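Local atomic coordinates of endoglucanase (Mytilus edulis, PDB entry 1WC2), a protein that hydrolyses internal beta-1,4-glucosidic linkages of cellulose and related beta-glucans as a family 45 glycoside hydrolase, and also has expansin activity. Residues F57-K62 against G116-G121; N101-I106 against D111-G116. One frame throughout, in Å; residues are numbered along the deposited sequence. Where two conformers were deposited one is given.

Contact 1: residues F57-K62 against G116-G121; sequences FDSGNK and GSQYGG
Gln118 NE2 is held by two acceptors, the backbone carbonyl of Met55 and OE1 of Gln67, and these bonds bring the amide up against the turn that carries Ser59. Across the contact NE2 approaches Ser59 N at 3.6 Å and lies 3.7 Å from Ser59 CB. The approach to the backbone nitrogen sets two donors side by side, which makes sense because Ser59 N also gives its hydrogen to Gln67 OE1. A single glutamine oxygen thus takes one hydrogen from each segment, and Gln67, whose backbone N also binds Asp58 OD2, joins residues 57-62 to 116-121, between which there is no direct hydrogen bond. The rest of the touching surface is small and aliphatic, with Ser59 CB facing Gln118 CB at 4.1 Å. Gln118 reaches so far because CG stands anti to the backbone N (chi1 -177°) and the chain beyond it is extended, carrying the amide alongside Ser59.

Both partners sit on braced loops. Asp58 OD1 receives Lys62 N at 3.2 Å along a nearly straight bond, with the donor above the carboxylate plane, and a weak bond from Gly60 N. The backbone closes the same turn through Asn61 N and Asp58 O, 3.0 Å apart. Within 116-121, Ser117 OG donates to Tyr119 O at 2.7 Å from above the carbonyl plane. The arrangement is that of a type I beta turn, Asp58 to Asn61, which leaves the short helix 54-57 and is docked through a shared glutamine onto an irregular loop at the edge of the double-psi beta-barrel, away from the presumed catalytic acids.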
# COMPACT_ATOMS: atom_id res chain seq x y z
N PHE A 57 -5.14 7.73 -1.81
CA PHE A 57 -5.79 7.17 -3.00
C PHE A 57 -6.32 8.29 -3.91
O PHE A 57 -6.10 8.30 -5.13
CB PHE A 57 -6.91 6.21 -2.56
CG PHE A 57 -7.67 5.57 -3.71
CD1 PHE A 57 -7.18 4.45 -4.35
CD2 PHE A 57 -8.86 6.12 -4.15
CE1 PHE A 57 -7.89 3.87 -5.41
CE2 PHE A 57 -9.57 5.55 -5.21
CZ PHE A 57 -9.08 4.44 -5.84
N ASP A 58 -7.03 9.23 -3.28
CA ASP A 58 -7.59 10.38 -3.97
C ASP A 58 -7.97 11.47 -2.96
O ASP A 58 -8.84 11.25 -2.11
CB ASP A 58 -8.85 10.01 -4.76
CG ASP A 58 -9.22 11.09 -5.74
OD1 ASP A 58 -10.09 11.93 -5.38
OD2 ASP A 58 -8.63 11.16 -6.84
N SER A 59 -7.35 12.64 -3.07
CA SER A 59 -7.57 13.72 -2.12
C SER A 59 -8.97 14.33 -2.23
O SER A 59 -9.44 14.96 -1.28
CB SER A 59 -6.51 14.81 -2.29
OG SER A 59 -6.71 15.48 -3.51
N GLY A 60 -9.61 14.15 -3.38
CA GLY A 60 -10.98 14.56 -3.58
C GLY A 60 -12.01 13.53 -3.12
O GLY A 60 -13.19 13.67 -3.42
N ASN A 61 -11.56 12.50 -2.39
CA ASN A 61 -12.42 11.48 -1.81
C ASN A 61 -13.06 10.53 -2.83
O ASN A 61 -14.03 9.86 -2.51
CB ASN A 61 -13.51 12.13 -0.93
CG ASN A 61 -14.12 11.16 0.07
OD1 ASN A 61 -15.34 11.17 0.29
ND2 ASN A 61 -13.30 10.34 0.69
N LYS A 62 -12.50 10.41 -4.03
CA LYS A 62 -13.05 9.44 -4.98
C LYS A 62 -12.90 7.99 -4.48
O LYS A 62 -11.91 7.64 -3.82
CB LYS A 62 -12.36 9.57 -6.35
CG LYS A 62 -12.66 10.84 -7.13
CD LYS A 62 -11.87 10.88 -8.45
CE LYS A 62 -12.31 12.02 -9.38
NZ LYS A 62 -11.41 12.16 -10.56
N GLY A 116 -6.74 12.87 7.54
CA GLY A 116 -7.64 13.92 7.08
C GLY A 116 -7.24 14.63 5.80
O GLY A 116 -8.05 15.35 5.20
N SER A 117 -5.99 14.45 5.38
CA SER A 117 -5.43 15.12 4.20
C SER A 117 -4.47 14.17 3.50
O SER A 117 -4.04 13.16 4.08
CB SER A 117 -4.73 16.42 4.63
OG SER A 117 -3.75 16.14 5.62
N GLN A 118 -4.13 14.48 2.25
CA GLN A 118 -3.27 13.60 1.45
C GLN A 118 -1.87 13.51 2.02
O GLN A 118 -1.27 12.42 2.03
CB GLN A 118 -3.22 14.04 -0.02
CG GLN A 118 -2.38 13.09 -0.89
CD GLN A 118 -2.69 13.18 -2.37
OE1 GLN A 118 -1.99 13.88 -3.12
NE2 GLN A 118 -3.72 12.48 -2.81
N TYR A 119 -1.35 14.65 2.48
CA TYR A 119 -0.07 14.73 3.19
C TYR A 119 -0.30 15.46 4.52
O TYR A 119 -1.23 16.23 4.66
CB TYR A 119 1.01 15.46 2.36
CG TYR A 119 1.22 14.89 0.97
CD1 TYR A 119 0.54 15.39 -0.12
CD2 TYR A 119 2.07 13.81 0.76
CE1 TYR A 119 0.70 14.85 -1.39
CE2 TYR A 119 2.23 13.26 -0.51
CZ TYR A 119 1.54 13.79 -1.58
OH TYR A 119 1.70 13.24 -2.84
N GLY A 120 0.58 15.23 5.49
CA GLY A 120 0.61 16.00 6.72
C GLY A 120 -0.39 15.57 7.78
O GLY A 120 -0.37 16.12 8.88
N GLY A 121 -1.29 14.65 7.45
CA GLY A 121 -2.24 14.10 8.41
C GLY A 121 -1.70 12.89 9.15
O GLY A 121 -0.52 12.59 9.08

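Contact 2: residues N101-I106 against D111-G116; sequences NLCPNI and DWCNQG
A disulfide-closed loop beside the presumed catalytic acid of this double-psi barrel is pinned here: Cys103 SG and Cys113 SG are bonded at 2.1 Å, and the side chain of Cys103 packs on Asp132, the proton donor by similarity. The bridge is right-handed, with a torsion of 94° about the S-S bond, close to the relaxed value. Its two ends enter differently. Cys103 sends SG anti to its own nitrogen (chi1 176°), whereas SG of Cys113 lies beside the backbone N and anti to the carbonyl carbon. Cys113 CB also rests 3.4 Å from Cys103 O, so the carbonyl of Cys103 packs against the bridge as well.

Outward from the sulfurs the contact passes to Asn105, whose CB meets Cys113 O at 3.5 Å. In one of its two conformers, Asn105 OD1 lies 3.3 Å from Asn114 CB, and Asn105 CG comes within 3.5 Å of Asn114 CA; the two amides do not pair, and their planes are turned 58° apart. Because Asn105 was deposited in two conformers, this outer part is less certain than the covalent link. Asn105 is the centre of an inverse gamma turn, closed by a weak bond from Ile106 N to Pro104 O at 3.0 Å, and Asn109 ND2 binds the same carbonyl.

In the barrel, the short strand 102-103 runs parallel to strand 49-53, with Cys103 and Ala52 sharing a backbone hydrogen bond. Cys113 touches Ser53 of that strand and His130 of strand 129-134, which places the bridge against two neighbouring antiparallel strands.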
# COMPACT_ATOMS: atom_id res chain seq x y z
N ASN A 101 -5.99 -0.47 -5.28
CA ASN A 101 -7.25 -0.44 -4.56
C ASN A 101 -7.22 0.67 -3.51
O ASN A 101 -6.19 1.32 -3.27
CB ASN A 101 -7.51 -1.84 -3.95
CG ASN A 101 -9.00 -2.14 -3.65
OD1 ASN A 101 -9.89 -1.34 -3.89
ND2 ASN A 101 -9.25 -3.34 -3.15
N LEU A 102 -8.39 0.89 -2.91
CA LEU A 102 -8.64 1.88 -1.87
C LEU A 102 -8.79 1.19 -0.51
O LEU A 102 -9.48 0.17 -0.41
CB LEU A 102 -9.94 2.62 -2.20
CG LEU A 102 -10.60 3.42 -1.08
CD1 LEU A 102 -9.74 4.60 -0.65
CD2 LEU A 102 -11.98 3.90 -1.50
N CYS A 103 -8.17 1.75 0.54
CA CYS A 103 -8.47 1.44 1.94
C CYS A 103 -9.36 2.57 2.47
O CYS A 103 -8.86 3.66 2.79
CB CYS A 103 -7.20 1.33 2.79
SG CYS A 103 -7.45 1.07 4.57
N PRO A 104 -10.68 2.35 2.52
CA PRO A 104 -11.60 3.45 2.83
C PRO A 104 -11.58 3.85 4.30
O PRO A 104 -11.33 3.01 5.15
CB PRO A 104 -12.98 2.92 2.40
CG PRO A 104 -12.87 1.44 2.44
CD PRO A 104 -11.42 1.10 2.23
N ASN A 105 -11.82 5.13 4.55
CA ASN A 105 -11.92 5.67 5.90
C ASN A 105 -13.32 5.40 6.50
O ASN A 105 -14.18 6.28 6.65
CB ASN A 105 -11.61 7.17 5.89
CG ASN A 105 -11.65 7.75 7.27
OD1 ASN A 105 -11.63 7.01 8.25
ND2 ASN A 105 -11.68 9.08 7.37
N ILE A 106 -13.52 4.13 6.83
CA ILE A 106 -14.76 3.60 7.39
C ILE A 106 -14.38 2.35 8.17
O ILE A 106 -13.30 1.78 7.92
CB ILE A 106 -15.80 3.20 6.28
CG1 ILE A 106 -15.24 2.13 5.33
CG2 ILE A 106 -16.36 4.42 5.52
CD1 ILE A 106 -16.24 1.62 4.28
N ASP A 111 -8.91 3.01 12.33
CA ASP A 111 -7.71 3.33 13.08
C ASP A 111 -6.48 3.59 12.18
O ASP A 111 -5.50 4.15 12.65
CB ASP A 111 -7.37 2.21 14.07
CG ASP A 111 -8.55 1.79 14.96
OD1 ASP A 111 -9.32 2.66 15.41
OD2 ASP A 111 -8.72 0.60 15.25
N TRP A 112 -6.56 3.14 10.92
CA TRP A 112 -5.41 3.07 10.02
C TRP A 112 -5.49 3.98 8.78
O TRP A 112 -4.46 4.45 8.29
CB TRP A 112 -5.21 1.64 9.52
CG TRP A 112 -4.93 0.64 10.62
CD1 TRP A 112 -5.82 -0.23 11.16
CD2 TRP A 112 -3.68 0.41 11.31
NE1 TRP A 112 -5.22 -0.99 12.14
CE2 TRP A 112 -3.90 -0.63 12.24
CE3 TRP A 112 -2.40 0.97 11.21
CZ2 TRP A 112 -2.88 -1.11 13.09
CZ3 TRP A 112 -1.40 0.48 12.04
CH2 TRP A 112 -1.65 -0.54 12.97
N CYS A 113 -6.69 4.21 8.24
CA CYS A 113 -6.87 4.87 6.94
C CYS A 113 -7.63 6.18 7.05
O CYS A 113 -8.17 6.70 6.07
CB CYS A 113 -7.55 3.91 5.96
SG CYS A 113 -6.44 2.52 5.61
N ASN A 114 -7.59 6.75 8.26
CA ASN A 114 -8.38 7.93 8.64
C ASN A 114 -7.62 9.26 8.59
O ASN A 114 -8.05 10.24 9.20
CB ASN A 114 -8.97 7.71 10.05
CG ASN A 114 -7.90 7.62 11.13
OD1 ASN A 114 -6.92 6.86 11.01
ND2 ASN A 114 -8.07 8.39 12.21
N GLN A 115 -6.51 9.34 7.85
CA GLN A 115 -5.82 10.62 7.66
C GLN A 115 -6.79 11.63 7.06
O GLN A 115 -7.52 11.32 6.14
CB GLN A 115 -4.63 10.46 6.71
CG GLN A 115 -3.51 9.52 7.18
CD GLN A 115 -3.74 8.03 6.93
OE1 GLN A 115 -4.80 7.62 6.42
NE2 GLN A 115 -2.75 7.21 7.29
N GLY A 116 -6.74 12.87 7.54
CA GLY A 116 -7.64 13.92 7.08
C GLY A 116 -7.24 14.63 5.80
O GLY A 116 -8.05 15.35 5.20

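From the N terminus, the chain leaves helix 54-57 through residues 57-62, and residues 116-121 come back against them later, so contact 1 closes a long excursion containing strands 72-78, 80-81, 94-100 and 102-103. Contact 2 lies within that excursion and closes a much shorter loop, with four residues separating 101-106 from 111-116. The two do not cross; they meet at Gly116, which ends one segment and begins the next. Their centres are about 9 Å apart, and Phe57 packs on Asn101 and Leu102. Together they tie the end of the short helix and the strand 102-103 to the irregular connection leading into strand 129-134.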